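Long-range contacts in putative Transcriptional Regulator (Rhodococcus sp., PDB 2IA2), which probably regulates transcription by binding DNA through an IclR-type helix-turn-helix domain, with a C-terminal GAF-like domain that probably senses a small effector: residues A25-F30 with V42-T46; D196-V200 with S211-P215; V122-R126 with G136-G140; P144-T148 with L170-L175; R131-V135 with S230-R235. All blocks are in the same frame, centred on the assembly; numbering follows the deposited sequence.

Contact 1. Residues A25-F30 with V42-T46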
loop_
_atom_site.group_PDB
_atom_site.type_symbol
_atom_site.label_atom_id
_atom_site.label_comp_id
_atom_site.label_asym_id
_atom_site.label_seq_id
_atom_site.Cartn_x
_atom_site.Cartn_y
_atom_site.Cartn_z
ATOM N N ALA A 25 -20.338 -5.005 2.569
ATOM C CA ALA A 25 -20.188 -5.779 3.789
ATOM C C ALA A 25 -20.040 -7.241 3.459
ATOM O O ALA A 25 -19.319 -7.956 4.147
ATOM C CB ALA A 25 -21.380 -5.554 4.778
ATOM N N VAL A 26 -20.722 -7.687 2.416
ATOM C CA VAL A 26 -20.587 -9.055 1.945
ATOM C C VAL A 26 -19.138 -9.321 1.425
ATOM O O VAL A 26 -18.500 -10.300 1.787
ATOM C CB VAL A 26 -21.679 -9.411 0.877
ATOM C CG1 VAL A 26 -21.371 -10.725 0.188
ATOM C CG2 VAL A 26 -23.136 -9.419 1.490
ATOM N N ILE A 27 -18.578 -8.410 0.645
ATOM C CA ILE A 27 -17.206 -8.597 0.149
ATOM C C ILE A 27 -16.280 -8.618 1.362
ATOM O O ILE A 27 -15.395 -9.479 1.430
ATOM C CB ILE A 27 -16.746 -7.415 -0.784
ATOM C CG1 ILE A 27 -17.513 -7.453 -2.104
ATOM C CG2 ILE A 27 -15.223 -7.445 -1.022
ATOM C CD1 ILE A 27 -17.270 -6.239 -3.004
ATOM N N ARG A 28 -16.502 -7.709 2.331
ATOM C CA ARG A 28 -15.605 -7.605 3.508
ATOM C C ARG A 28 -15.684 -8.818 4.466
ATOM O O ARG A 28 -14.796 -8.997 5.319
ATOM C CB ARG A 28 -15.937 -6.347 4.374
ATOM C CG ARG A 28 -15.739 -5.013 3.706
ATOM C CD ARG A 28 -14.388 -4.448 3.820
ATOM N NE ARG A 28 -13.804 -4.434 5.176
ATOM C CZ ARG A 28 -13.690 -3.345 5.938
ATOM N NH1 ARG A 28 -14.170 -2.188 5.521
ATOM N NH2 ARG A 28 -13.088 -3.420 7.122
ATOM N N CYS A 29 -16.735 -9.614 4.373
ATOM C CA CYS A 29 -16.886 -10.723 5.324
ATOM C C CYS A 29 -15.956 -11.921 5.038
ATOM O O CYS A 29 -15.830 -12.798 5.875
ATOM C CB CYS A 29 -18.378 -11.137 5.522
ATOM S SG CYS A 29 -18.908 -12.344 4.284
ATOM N N PHE A 30 -15.276 -11.927 3.887
ATOM C CA PHE A 30 -14.176 -12.877 3.611
ATOM C C PHE A 30 -12.810 -12.441 4.175
ATOM O O PHE A 30 -12.423 -11.275 4.127
ATOM C CB PHE A 30 -14.116 -13.180 2.096
ATOM C CG PHE A 30 -15.458 -13.626 1.542
ATOM C CD1 PHE A 30 -16.350 -12.699 1.068
ATOM C CD2 PHE A 30 -15.848 -14.972 1.573
ATOM C CE1 PHE A 30 -17.639 -13.055 0.607
ATOM C CE2 PHE A 30 -17.157 -15.373 1.095
ATOM C CZ PHE A 30 -18.023 -14.422 0.594
ATOM N N VAL A 42 -22.664 -16.293 5.417
ATOM C CA VAL A 42 -22.558 -14.915 4.949
ATOM C C VAL A 42 -23.668 -14.068 5.592
ATOM O O VAL A 42 -23.408 -12.921 5.976
ATOM C CB VAL A 42 -22.699 -14.819 3.400
ATOM C CG1 VAL A 42 -22.953 -13.408 2.959
ATOM C CG2 VAL A 42 -21.483 -15.376 2.712
ATOM N N ALA A 43 -24.902 -14.605 5.660
ATOM C CA ALA A 43 -26.028 -13.907 6.330
ATOM C C ALA A 43 -25.635 -13.575 7.772
ATOM O O ALA A 43 -25.750 -12.417 8.228
ATOM C CB ALA A 43 -27.323 -14.780 6.312
ATOM N N ARG A 44 -25.193 -14.589 8.500
ATOM C CA ARG A 44 -24.757 -14.415 9.891
ATOM C C ARG A 44 -23.665 -13.373 10.060
ATOM O O ARG A 44 -23.692 -12.590 10.980
ATOM C CB ARG A 44 -24.230 -15.726 10.437
ATOM C CG ARG A 44 -24.096 -15.798 11.980
ATOM C CD ARG A 44 -23.177 -16.960 12.373
ATOM N NE ARG A 44 -23.215 -17.257 13.816
ATOM C CZ ARG A 44 -22.561 -18.289 14.405
ATOM N NH1 ARG A 44 -21.813 -19.127 13.673
ATOM N NH2 ARG A 44 -22.641 -18.497 15.734
ATOM N N ALA A 45 -22.683 -13.377 9.173
ATOM C CA ALA A 45 -21.530 -12.477 9.282
ATOM C C ALA A 45 -21.860 -11.002 8.989
ATOM O O ALA A 45 -21.114 -10.101 9.416
ATOM C CB ALA A 45 -20.440 -12.944 8.345
ATOM N N THR A 46 -22.970 -10.754 8.280
ATOM C CA THR A 46 -23.301 -9.428 7.828
ATOM C C THR A 46 -24.597 -8.950 8.483
ATOM O O THR A 46 -25.130 -7.870 8.119
ATOM C CB THR A 46 -23.467 -9.392 6.297
ATOM O OG1 THR A 46 -24.438 -10.365 5.927
ATOM C CG2 THR A 46 -22.137 -9.735 5.553
#

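Contact 2. Residues D196-V200 with S211-P215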
loop_
_atom_site.group_PDB
_atom_site.type_symbol
_atom_site.label_atom_id
_atom_site.label_comp_id
_atom_site.label_asym_id
_atom_site.label_seq_id
_atom_site.Cartn_x
_atom_site.Cartn_y
_atom_site.Cartn_z
ATOM N N ASP A 196 6.480 9.852 27.412
ATOM C CA ASP A 196 5.198 10.573 27.266
ATOM C C ASP A 196 4.452 10.325 25.948
ATOM O O ASP A 196 3.241 10.561 25.849
ATOM C CB ASP A 196 5.471 12.068 27.385
ATOM C CG ASP A 196 6.154 12.416 28.686
ATOM O OD1 ASP A 196 6.265 11.504 29.560
ATOM O OD2 ASP A 196 6.566 13.598 28.851
ATOM N N GLY A 197 5.179 9.918 24.914
ATOM C CA GLY A 197 4.557 9.809 23.592
ATOM C C GLY A 197 4.359 11.160 22.882
ATOM O O GLY A 197 3.778 11.215 21.824
ATOM N N ILE A 198 4.809 12.256 23.480
ATOM C CA ILE A 198 4.732 13.574 22.840
ATOM C C ILE A 198 5.918 14.410 23.265
ATOM O O ILE A 198 6.570 14.067 24.228
ATOM C CB ILE A 198 3.443 14.373 23.157
ATOM C CG1 ILE A 198 3.317 14.595 24.632
ATOM C CG2 ILE A 198 2.209 13.714 22.525
ATOM C CD1 ILE A 198 2.568 15.865 24.990
ATOM N N CYS A 199 6.191 15.494 22.524
ATOM C CA CYS A 199 7.237 16.414 22.877
ATOM C C CYS A 199 6.648 17.783 22.739
ATOM O O CYS A 199 5.975 18.060 21.745
ATOM C CB CYS A 199 8.430 16.259 21.910
ATOM S SG CYS A 199 9.702 17.503 22.179
ATOM N N VAL A 200 6.824 18.606 23.745
ATOM C CA VAL A 200 6.527 20.008 23.644
ATOM C C VAL A 200 7.804 20.793 23.693
ATOM O O VAL A 200 8.599 20.633 24.589
ATOM C CB VAL A 200 5.600 20.494 24.719
ATOM C CG1 VAL A 200 5.306 21.921 24.553
ATOM C CG2 VAL A 200 4.349 19.714 24.736
ATOM N N SER A 211 6.075 24.355 19.597
ATOM C CA SER A 211 5.738 23.204 18.723
ATOM C C SER A 211 5.441 22.052 19.601
ATOM O O SER A 211 6.052 21.945 20.659
ATOM C CB SER A 211 6.935 22.825 17.871
ATOM O OG SER A 211 7.198 23.892 16.962
HETATM N N MSE A 212 4.557 21.159 19.145
HETATM C CA MSE A 212 4.355 19.873 19.826
HETATM C C MSE A 212 4.245 18.758 18.801
HETATM O O MSE A 212 3.678 18.979 17.742
HETATM C CB MSE A 212 3.114 19.912 20.705
HETATM C CG MSE A 212 1.803 20.166 19.975
HETATM SE SE MSE A 212 0.848 21.809 20.706
HETATM C CE MSE A 212 2.248 23.279 20.251
ATOM N N ALA A 213 4.805 17.599 19.094
ATOM C CA ALA A 213 4.900 16.533 18.100
ATOM C C ALA A 213 4.639 15.167 18.703
ATOM O O ALA A 213 4.811 14.961 19.908
ATOM C CB ALA A 213 6.276 16.552 17.402
ATOM N N ALA A 214 4.261 14.225 17.855
ATOM C CA ALA A 214 3.954 12.880 18.281
ATOM C C ALA A 214 4.551 11.942 17.210
ATOM O O ALA A 214 4.707 12.337 16.040
ATOM C CB ALA A 214 2.476 12.708 18.340
ATOM N N PRO A 215 4.948 10.732 17.614
ATOM C CA PRO A 215 5.435 9.744 16.652
ATOM C C PRO A 215 4.389 9.176 15.710
ATOM O O PRO A 215 3.198 8.987 16.060
ATOM C CB PRO A 215 5.987 8.639 17.553
ATOM C CG PRO A 215 5.129 8.768 18.868
ATOM C CD PRO A 215 5.059 10.249 19.022
#

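Contact 3. Residues V122-R126 with G136-G140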
loop_
_atom_site.group_PDB
_atom_site.type_symbol
_atom_site.label_atom_id
_atom_site.label_comp_id
_atom_site.label_asym_id
_atom_site.label_seq_id
_atom_site.Cartn_x
_atom_site.Cartn_y
_atom_site.Cartn_z
ATOM N N VAL A 122 13.522 16.584 8.085
ATOM C CA VAL A 122 13.199 17.102 6.732
ATOM C C VAL A 122 11.687 17.140 6.666
ATOM O O VAL A 122 11.024 16.123 6.933
ATOM C CB VAL A 122 13.628 16.167 5.549
ATOM C CG1 VAL A 122 13.379 16.866 4.182
ATOM C CG2 VAL A 122 15.073 15.796 5.633
ATOM N N TYR A 123 11.138 18.302 6.333
ATOM C CA TYR A 123 9.691 18.421 6.192
ATOM C C TYR A 123 9.214 17.705 4.948
ATOM O O TYR A 123 9.695 17.993 3.860
ATOM C CB TYR A 123 9.281 19.879 6.087
ATOM C CG TYR A 123 9.221 20.543 7.446
ATOM C CD1 TYR A 123 10.394 20.787 8.172
ATOM C CD2 TYR A 123 7.990 20.880 8.019
ATOM C CE1 TYR A 123 10.354 21.396 9.445
ATOM C CE2 TYR A 123 7.930 21.512 9.280
ATOM C CZ TYR A 123 9.120 21.749 9.978
ATOM O OH TYR A 123 9.056 22.317 11.209
ATOM N N VAL A 124 8.197 16.873 5.098
ATOM C CA VAL A 124 7.668 16.122 3.954
ATOM C C VAL A 124 6.195 16.418 3.628
ATOM O O VAL A 124 5.765 16.100 2.546
ATOM C CB VAL A 124 7.927 14.564 4.028
ATOM C CG1 VAL A 124 9.443 14.223 3.912
ATOM C CG2 VAL A 124 7.284 13.935 5.263
ATOM N N ALA A 125 5.446 17.023 4.549
ATOM C CA ALA A 125 4.038 17.399 4.278
ATOM C C ALA A 125 3.738 18.537 5.257
ATOM O O ALA A 125 4.333 18.577 6.330
ATOM C CB ALA A 125 3.069 16.186 4.535
ATOM N N ARG A 126 2.874 19.469 4.865
ATOM C CA ARG A 126 2.497 20.534 5.756
ATOM C C ARG A 126 1.179 21.105 5.326
ATOM O O ARG A 126 0.825 21.013 4.163
ATOM C CB ARG A 126 3.571 21.643 5.795
ATOM C CG ARG A 126 3.685 22.427 4.495
ATOM C CD ARG A 126 3.836 23.844 4.968
ATOM N NE ARG A 126 3.941 24.927 3.989
ATOM C CZ ARG A 126 4.008 26.206 4.364
ATOM N NH1 ARG A 126 3.953 26.519 5.660
ATOM N NH2 ARG A 126 4.111 27.174 3.465
ATOM N N GLY A 136 5.018 28.421 9.736
ATOM C CA GLY A 136 5.071 27.245 8.865
ATOM C C GLY A 136 6.330 27.289 8.044
ATOM O O GLY A 136 6.775 28.363 7.626
ATOM N N ILE A 137 6.878 26.107 7.779
ATOM C CA ILE A 137 8.151 25.948 7.035
ATOM C C ILE A 137 7.806 25.182 5.750
ATOM O O ILE A 137 6.993 24.260 5.822
ATOM C CB ILE A 137 9.092 25.163 8.005
ATOM C CG1 ILE A 137 9.722 26.143 8.989
ATOM C CG2 ILE A 137 10.179 24.382 7.318
ATOM C CD1 ILE A 137 10.028 25.509 10.290
ATOM N N THR A 138 8.406 25.502 4.604
ATOM C CA THR A 138 8.114 24.729 3.380
ATOM C C THR A 138 8.733 23.302 3.307
ATOM O O THR A 138 9.803 23.008 3.900
ATOM C CB THR A 138 8.539 25.462 2.102
ATOM O OG1 THR A 138 9.960 25.598 2.130
ATOM C CG2 THR A 138 7.872 26.824 2.004
ATOM N N ILE A 139 8.047 22.446 2.549
ATOM C CA ILE A 139 8.431 21.031 2.336
ATOM C C ILE A 139 9.855 20.972 1.770
ATOM O O ILE A 139 10.202 21.798 0.951
ATOM C CB ILE A 139 7.394 20.324 1.445
ATOM C CG1 ILE A 139 6.100 20.177 2.224
ATOM C CG2 ILE A 139 7.856 18.922 0.994
ATOM C CD1 ILE A 139 4.926 19.869 1.319
ATOM N N GLY A 140 10.696 20.064 2.278
ATOM C CA GLY A 140 12.087 20.006 1.888
ATOM C C GLY A 140 13.029 20.757 2.783
ATOM O O GLY A 140 14.264 20.545 2.722
#

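Contact 4. Residues P144-T148 with L170-L175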
loop_
_atom_site.group_PDB
_atom_site.type_symbol
_atom_site.label_atom_id
_atom_site.label_comp_id
_atom_site.label_asym_id
_atom_site.label_seq_id
_atom_site.Cartn_x
_atom_site.Cartn_y
_atom_site.Cartn_z
ATOM N N PRO A 144 17.665 21.405 12.596
ATOM C CA PRO A 144 18.351 20.436 13.483
ATOM C C PRO A 144 17.379 19.634 14.351
ATOM O O PRO A 144 16.481 20.196 14.918
ATOM C CB PRO A 144 19.287 21.318 14.317
ATOM C CG PRO A 144 18.701 22.744 14.224
ATOM C CD PRO A 144 18.072 22.812 12.851
ATOM N N ALA A 145 17.551 18.313 14.418
ATOM C CA ALA A 145 16.666 17.448 15.179
ATOM C C ALA A 145 16.566 17.806 16.665
ATOM O O ALA A 145 15.457 17.749 17.262
ATOM C CB ALA A 145 17.068 15.955 14.981
ATOM N N TYR A 146 17.708 18.164 17.272
ATOM C CA TYR A 146 17.786 18.480 18.725
ATOM C C TYR A 146 16.959 19.669 19.192
ATOM O O TYR A 146 16.688 19.797 20.383
ATOM C CB TYR A 146 19.241 18.684 19.203
ATOM C CG TYR A 146 19.841 20.051 18.935
ATOM C CD1 TYR A 146 19.746 21.070 19.881
ATOM C CD2 TYR A 146 20.514 20.314 17.736
ATOM C CE1 TYR A 146 20.313 22.344 19.639
ATOM C CE2 TYR A 146 21.086 21.552 17.470
ATOM C CZ TYR A 146 20.991 22.565 18.435
ATOM O OH TYR A 146 21.558 23.795 18.200
ATOM N N ALA A 147 16.601 20.560 18.275
ATOM C CA ALA A 147 15.962 21.810 18.644
ATOM C C ALA A 147 14.520 21.921 18.145
ATOM O O ALA A 147 13.923 23.002 18.204
ATOM C CB ALA A 147 16.830 23.033 18.161
ATOM N N THR A 148 13.950 20.797 17.691
ATOM C CA THR A 148 12.566 20.762 17.209
ATOM C C THR A 148 11.813 19.668 17.948
ATOM O O THR A 148 12.440 18.704 18.422
ATOM C CB THR A 148 12.534 20.455 15.692
ATOM O OG1 THR A 148 13.175 19.208 15.497
ATOM C CG2 THR A 148 13.260 21.530 14.908
ATOM N N LEU A 170 27.088 15.485 18.400
ATOM C CA LEU A 170 26.305 16.719 18.325
ATOM C C LEU A 170 27.005 17.932 18.915
ATOM O O LEU A 170 27.577 17.885 20.012
ATOM C CB LEU A 170 24.937 16.539 18.998
ATOM C CG LEU A 170 23.956 17.722 18.951
ATOM C CD1 LEU A 170 23.643 18.195 17.566
ATOM C CD2 LEU A 170 22.682 17.353 19.687
ATOM N N ASP A 171 26.932 19.014 18.160
ATOM C CA ASP A 171 27.380 20.357 18.567
ATOM C C ASP A 171 26.102 21.137 18.914
ATOM O O ASP A 171 25.472 21.708 18.026
ATOM C CB ASP A 171 28.106 20.982 17.356
ATOM C CG ASP A 171 28.683 22.379 17.621
ATOM O OD1 ASP A 171 28.684 22.839 18.798
ATOM O OD2 ASP A 171 29.153 22.999 16.614
ATOM N N ILE A 172 25.706 21.133 20.187
ATOM C CA ILE A 172 24.513 21.854 20.643
ATOM C C ILE A 172 24.815 23.340 20.625
ATOM O O ILE A 172 25.732 23.761 21.305
ATOM C CB ILE A 172 24.139 21.460 22.102
ATOM C CG1 ILE A 172 23.747 19.984 22.189
ATOM C CG2 ILE A 172 23.005 22.346 22.639
ATOM C CD1 ILE A 172 23.762 19.396 23.588
ATOM N N GLN A 173 24.074 24.125 19.854
ATOM C CA GLN A 173 24.242 25.600 19.843
ATOM C C GLN A 173 23.185 26.306 20.695
ATOM O O GLN A 173 22.075 25.812 20.823
ATOM C CB GLN A 173 24.179 26.147 18.423
ATOM C CG GLN A 173 24.947 25.322 17.443
ATOM C CD GLN A 173 25.400 26.110 16.253
ATOM O OE1 GLN A 173 24.590 26.576 15.439
ATOM N NE2 GLN A 173 26.712 26.256 16.125
ATOM N N ARG A 174 23.526 27.451 21.285
ATOM C CA ARG A 174 22.549 28.227 22.063
ATOM C C ARG A 174 21.747 29.053 21.073
ATOM O O ARG A 174 22.133 30.166 20.743
ATOM C CB ARG A 174 23.242 29.133 23.082
ATOM N N LEU A 175 20.650 28.502 20.566
ATOM C CA LEU A 175 19.816 29.203 19.587
ATOM C C LEU A 175 18.957 30.341 20.176
ATOM O O LEU A 175 18.752 31.370 19.524
ATOM C CB LEU A 175 18.930 28.195 18.815
ATOM C CG LEU A 175 19.634 27.010 18.123
ATOM C CD1 LEU A 175 18.630 26.015 17.512
ATOM C CD2 LEU A 175 20.614 27.509 17.056
HETATM O O HOH W 1 22.382 23.995 15.639
#

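Contact 5. Residues R131-V135 with S230-R235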
loop_
_atom_site.group_PDB
_atom_site.type_symbol
_atom_site.label_atom_id
_atom_site.label_comp_id
_atom_site.label_asym_id
_atom_site.label_seq_id
_atom_site.Cartn_x
_atom_site.Cartn_y
_atom_site.Cartn_z
ATOM N N ARG A 131 -2.389 33.441 8.188
ATOM C CA ARG A 131 -2.308 34.521 9.154
ATOM C C ARG A 131 -1.140 35.379 8.727
ATOM O O ARG A 131 -0.385 34.979 7.849
ATOM C CB ARG A 131 -2.199 33.967 10.580
ATOM C CG ARG A 131 -3.572 33.439 11.125
ATOM C CD ARG A 131 -3.687 33.439 12.629
ATOM N NE ARG A 131 -2.709 32.529 13.206
ATOM C CZ ARG A 131 -2.914 31.236 13.479
ATOM N NH1 ARG A 131 -4.087 30.657 13.250
ATOM N NH2 ARG A 131 -1.922 30.531 14.003
ATOM N N ILE A 132 -1.008 36.562 9.315
ATOM C CA ILE A 132 0.084 37.470 8.990
ATOM C C ILE A 132 1.395 36.954 9.550
ATOM O O ILE A 132 2.399 36.941 8.839
ATOM C CB ILE A 132 -0.196 38.894 9.536
ATOM C CG1 ILE A 132 -1.386 39.483 8.757
ATOM C CG2 ILE A 132 1.068 39.751 9.492
ATOM C CD1 ILE A 132 -2.049 40.712 9.426
HETATM N N MSE A 133 1.394 36.559 10.828
HETATM C CA MSE A 133 2.575 36.020 11.432
HETATM C C MSE A 133 2.373 34.512 11.531
HETATM O O MSE A 133 1.498 34.047 12.269
HETATM C CB MSE A 133 2.776 36.623 12.814
HETATM C CG MSE A 133 4.072 36.212 13.505
HETATM SE SE MSE A 133 4.228 37.071 15.274
HETATM C CE MSE A 133 2.912 35.860 16.237
ATOM N N THR A 134 3.192 33.764 10.800
ATOM C CA THR A 134 2.994 32.327 10.585
ATOM C C THR A 134 4.344 31.676 10.749
ATOM O O THR A 134 5.405 32.302 10.515
ATOM C CB THR A 134 2.596 31.989 9.135
ATOM O OG1 THR A 134 3.663 32.397 8.284
ATOM C CG2 THR A 134 1.331 32.698 8.682
ATOM N N VAL A 135 4.288 30.390 11.085
ATOM C CA VAL A 135 5.408 29.695 11.718
ATOM C C VAL A 135 5.707 28.493 10.880
ATOM O O VAL A 135 6.530 27.668 11.252
ATOM C CB VAL A 135 5.010 29.218 13.177
ATOM C CG1 VAL A 135 4.879 30.440 14.137
ATOM C CG2 VAL A 135 3.695 28.378 13.209
ATOM N N SER A 230 2.457 23.588 15.144
ATOM C CA SER A 230 3.382 24.643 15.530
ATOM C C SER A 230 2.589 25.930 15.714
ATOM O O SER A 230 1.672 26.229 14.926
ATOM C CB SER A 230 4.461 24.830 14.439
ATOM O OG SER A 230 5.557 25.616 14.921
ATOM N N THR A 231 2.945 26.712 16.737
ATOM C CA THR A 231 2.147 27.907 17.090
ATOM C C THR A 231 2.937 28.987 17.821
ATOM O O THR A 231 3.875 28.668 18.579
ATOM C CB THR A 231 0.873 27.494 17.901
ATOM O OG1 THR A 231 -0.051 28.579 17.898
ATOM C CG2 THR A 231 1.205 27.078 19.334
ATOM N N PRO A 232 2.597 30.275 17.590
ATOM C CA PRO A 232 3.211 31.312 18.437
ATOM C C PRO A 232 2.926 31.061 19.900
ATOM O O PRO A 232 1.835 30.641 20.260
ATOM C CB PRO A 232 2.531 32.632 17.960
ATOM C CG PRO A 232 2.244 32.326 16.507
ATOM C CD PRO A 232 1.725 30.880 16.566
ATOM N N ALA A 233 3.917 31.287 20.736
ATOM C CA ALA A 233 3.702 31.170 22.168
ATOM C C ALA A 233 2.515 32.046 22.631
ATOM O O ALA A 233 1.775 31.660 23.572
ATOM C CB ALA A 233 4.995 31.538 22.912
ATOM N N ALA A 234 2.288 33.198 21.982
ATOM C CA ALA A 234 1.224 34.134 22.444
ATOM C C ALA A 234 -0.211 33.617 22.269
ATOM O O ALA A 234 -1.135 34.094 22.940
ATOM C CB ALA A 234 1.387 35.492 21.747
ATOM N N ARG A 235 -0.438 32.638 21.394
ATOM C CA ARG A 235 -1.812 32.159 21.164
ATOM C C ARG A 235 -2.352 31.191 22.238
ATOM O O ARG A 235 -3.581 31.076 22.413
ATOM C CB ARG A 235 -1.893 31.457 19.815
ATOM C CG ARG A 235 -1.519 32.278 18.626
ATOM C CD ARG A 235 -1.792 31.438 17.296
ATOM N NE ARG A 235 -3.230 31.267 17.069
ATOM C CZ ARG A 235 -4.019 32.284 16.752
ATOM N NH1 ARG A 235 -3.501 33.529 16.601
ATOM N NH2 ARG A 235 -5.310 32.072 16.567
#

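Contact 1. Residues A25-F30 with V42-T46
Val26, Cys29 and Phe30 meet Val42, Ala45 and Thr46 inside a winged helix-turn-helix domain, where its first helix, 18-28, packs on helix 39-46; the latter forms the helix-turn-helix pair with helix 50-63. Across the contact the interaction is van der Waals packing, mostly of methyl and methylene groups. Thr46 supplies its methyl: CG2 lies 3.6 Å from the carbonyl O of Ala25 and 4.0 Å from CA of Val26, and it also touches CB of Cys29. That same CB rests 3.9 Å from CB of Ala45, a methylene against a methyl. The two valines cross at about a right angle, CG1 of Val26 touching CG1 of Val42 at 4.2 Å. With CG1 of Val42 anti to its backbone N (chi1 165°), the other methyl, CG2, turns to the ring of Phe30 and comes within 4.2 Å of CZ. SG of Cys29 also reaches this methyl, and it stands over one face of the Phe30 ring, offset to the rim.

Helix 50-63 completes the small core: Leu57 touches both valines, and Phe56 and Leu60 touch Val26. Arg28 points elsewhere, its NH1 hydrogen-bonded to Tyr65 OH of the second subunit, which places helix 18-28 at the dimer interface as well.

Polar bonding close to the contact is local to each segment or leads outside, as from Cys29 O to Arg37 NH2. Within helix 39-46, OG1 of Thr46 donates to O of Val42 at 2.8 Å, tilted 26° from the carbonyl plane, a bond consistent with chi1 of 55°, the torsion that turns CG2 toward Ala25.

Contact 2. Residues D196-V200 with S211-P215
Cys199 and Ala213 exchange two backbone hydrogen bonds, from N of Cys199 to O of Ala213 at 3.0 Å and from N of Ala213 to O of Cys199 at 2.9 Å. They form a hydrogen-bonded pair of the antiparallel hairpin of strands 199-202 and 209-217, and Val200 with Met212 is the non-hydrogen-bonded pair next to it. Each of the two carbonyl oxygens also receives a CA-H contact: CA of Met212 lies 3.1 Å from O of Cys199, and CA of Ile198 lies 3.2 Å from O of Ala213.

Toward the helix the ladder stops at Cys199. Pro215 has no N-H to offer, and O of Gly197 meets CD of Pro215 at 3.2 Å. Gly197 is the first residue after helix 183-196, with a positive phi of 77°, where a CB would press on the carbonyl O of Asp196.

Side-chain packing is lighter. CG2 of Ile198 touches CB of Ala214 at 4.3 Å, and CG2 of Val200 touches CB of Met212, a selenomethionine, at 4.2 Å. From there the Met212 chain bends at chi2 and chi3 and carries its end away from Val200.

Val200 and Met212 face helix 246-264, meeting Ile246 and Leu249 respectively, while Cys199 and Ala213 face helix 149-156, at Arg152, Ser149 and Met150. Strand 209-217 lies between strand 199-202, outermost in this chain's sheet, and strand 223-232.

Contact 3. Residues V122-R126 with G136-G140
Tyr123 carries its ring beside its own backbone N, with CG anti to the carbonyl carbon (chi1 -81°), and there Ile137 lays a methyl over it. CG2 of Ile137 sits almost above the ring centre, 3.7 Å from the centroid, in a CH-pi contact; its CD1 reaches on to OH of Tyr123 at 3.5 Å. Arg126 starts with CG between its backbone N and carbonyl carbon (chi1 68°), then bends at chi2 and runs along the loop. Its CD comes within 3.3 Å of O of Ile137, and one guanidinium face covers C of Ile137 and CA of Thr138. A side chain at Gly136 would collide with NH1.

One hydrogen bond joins the segments: N of Gly140 donates to O of Tyr123 at 2.8 Å and nearly straight (168°), with CG2 of Ile139 packed on the same oxygen. The strand carries a classic beta bulge here, Val124 and Ala125 both facing Val113.

Replacing Tyr123 with an alanine would probably leave Ile137 without the surface its methyls rest on and open a gap beneath the loop. With a single hydrogen bond across, van der Waals contact probably contributes most of the hold on this surface loop, the arginine adding its alkyl chain and flat face.

Contact 4. Residues P144-T148 with L170-L175
Tyr146, in the short 3-10 turn that links strand 142-144 to helix 149-156, reaches across to the loop 170-175 that follows helix 160-169. Its CG stands between the backbone N and the carbonyl carbon (chi1 81°), a setting that carries the ring outward from the turn and in among Leu170, Ile172 and Leu175. At the far end, OH of Tyr146 accepts a hydrogen bond from N of Gln173 at 3.0 Å, with an angle of 151° at the hydrogen. A water, lying in the plane of the ring, is 2.7 Å from the same OH and makes a weak bond to OE1 of Gln173.

Both segments belong to the IclR C-terminal domain, of the GAF clan, and each is shaped by a local motif: Thr148 is the N-cap of helix 149-156, its OG1 bonded to N of Gly151, and Arg174 is the centre of an inverse gamma turn. A phenylalanine in place of Tyr146 would keep the ring but remove the hydroxyl, and the N-H of Gln173 would probably lose its acceptor and the loop be freer to shift.

The apolar contacts run the length of the tyrosine. CD2 of Leu170 packs on CB of Tyr146 at 3.7 Å, and CG2 of Ile172 touches CE1 at 4.0 Å. CD1 of Leu175 lies 3.7 Å from OH of Tyr146 and 3.5 Å from CB of Ala147, a methyl that itself stands over one face of the ring, offset to the rim. Leu186 of helix 183-196 packs against Tyr146, Leu170 and Ile172, and O of Tyr146 accepts a hydrogen bond from NE of Arg152.

Contact 5. Residues R131-V135 with S230-R235
Arg131 and Arg235 bind the same carboxylate, that of Glu109: NH2 of Arg131 makes a salt bridge to OE1 and NE of Arg235 to OE2, and Thr231 OG1 adds a weak bond to OE1. Gathered round this shared anion, the two guanidinium groups lie flat on each other, with centres 3.6 Å apart and planes only 9° from parallel. NH2 of Arg131 is 3.4 Å from NE of Arg235; both are donors, and each is directed to the glutamate. Both arginine chains bend at chi3 (-63° in Arg131 and 70° in Arg235) to lay the groups face to face. NH1 of Arg131 bonds in addition to O of His108. The negative charge would probably offset much of the cost of bringing two positive groups so close.

Alongside, the contact is mostly van der Waals packing. CE of Met133, a selenomethionine, lies 3.6 Å from CG of Pro232, the two side chains sliding past each other in opposite directions. Val135 divides its methyls: CG1 touches CD of Pro232 at 4.0 Å, while CG2 rests 3.4 Å from O of Ser230, whose OG is hydrogen-bonded to OG of Ser211.

The loop between strands 120-127 and 142-144 is thus fastened to the end of strand 223-232, which runs between strands 110-117 and 209-217 in the antiparallel sheet of this GAF-clan domain.

Overall arrangement
Contact 1 stands apart in the helix-turn-helix domain, its centre about 40 to 54 Å from those of the other four, all of which lie in the C-terminal domain. Contacts 2, 3 and 5 reach the same antiparallel sheet, with centres about 16 to 18 Å apart. Contacts 2 and 5 touch directly on neighbouring strands, where CE of Met212 packs on CG2 of Thr231 at 4.0 Å. Contacts 3 and 5 cross along the chain, their segments 131-135 and 136-140 adjoining in one loop. Contact 4 is nested within the chain loop that contact 5 closes; its nearest atoms are about 5 Å from contact 2.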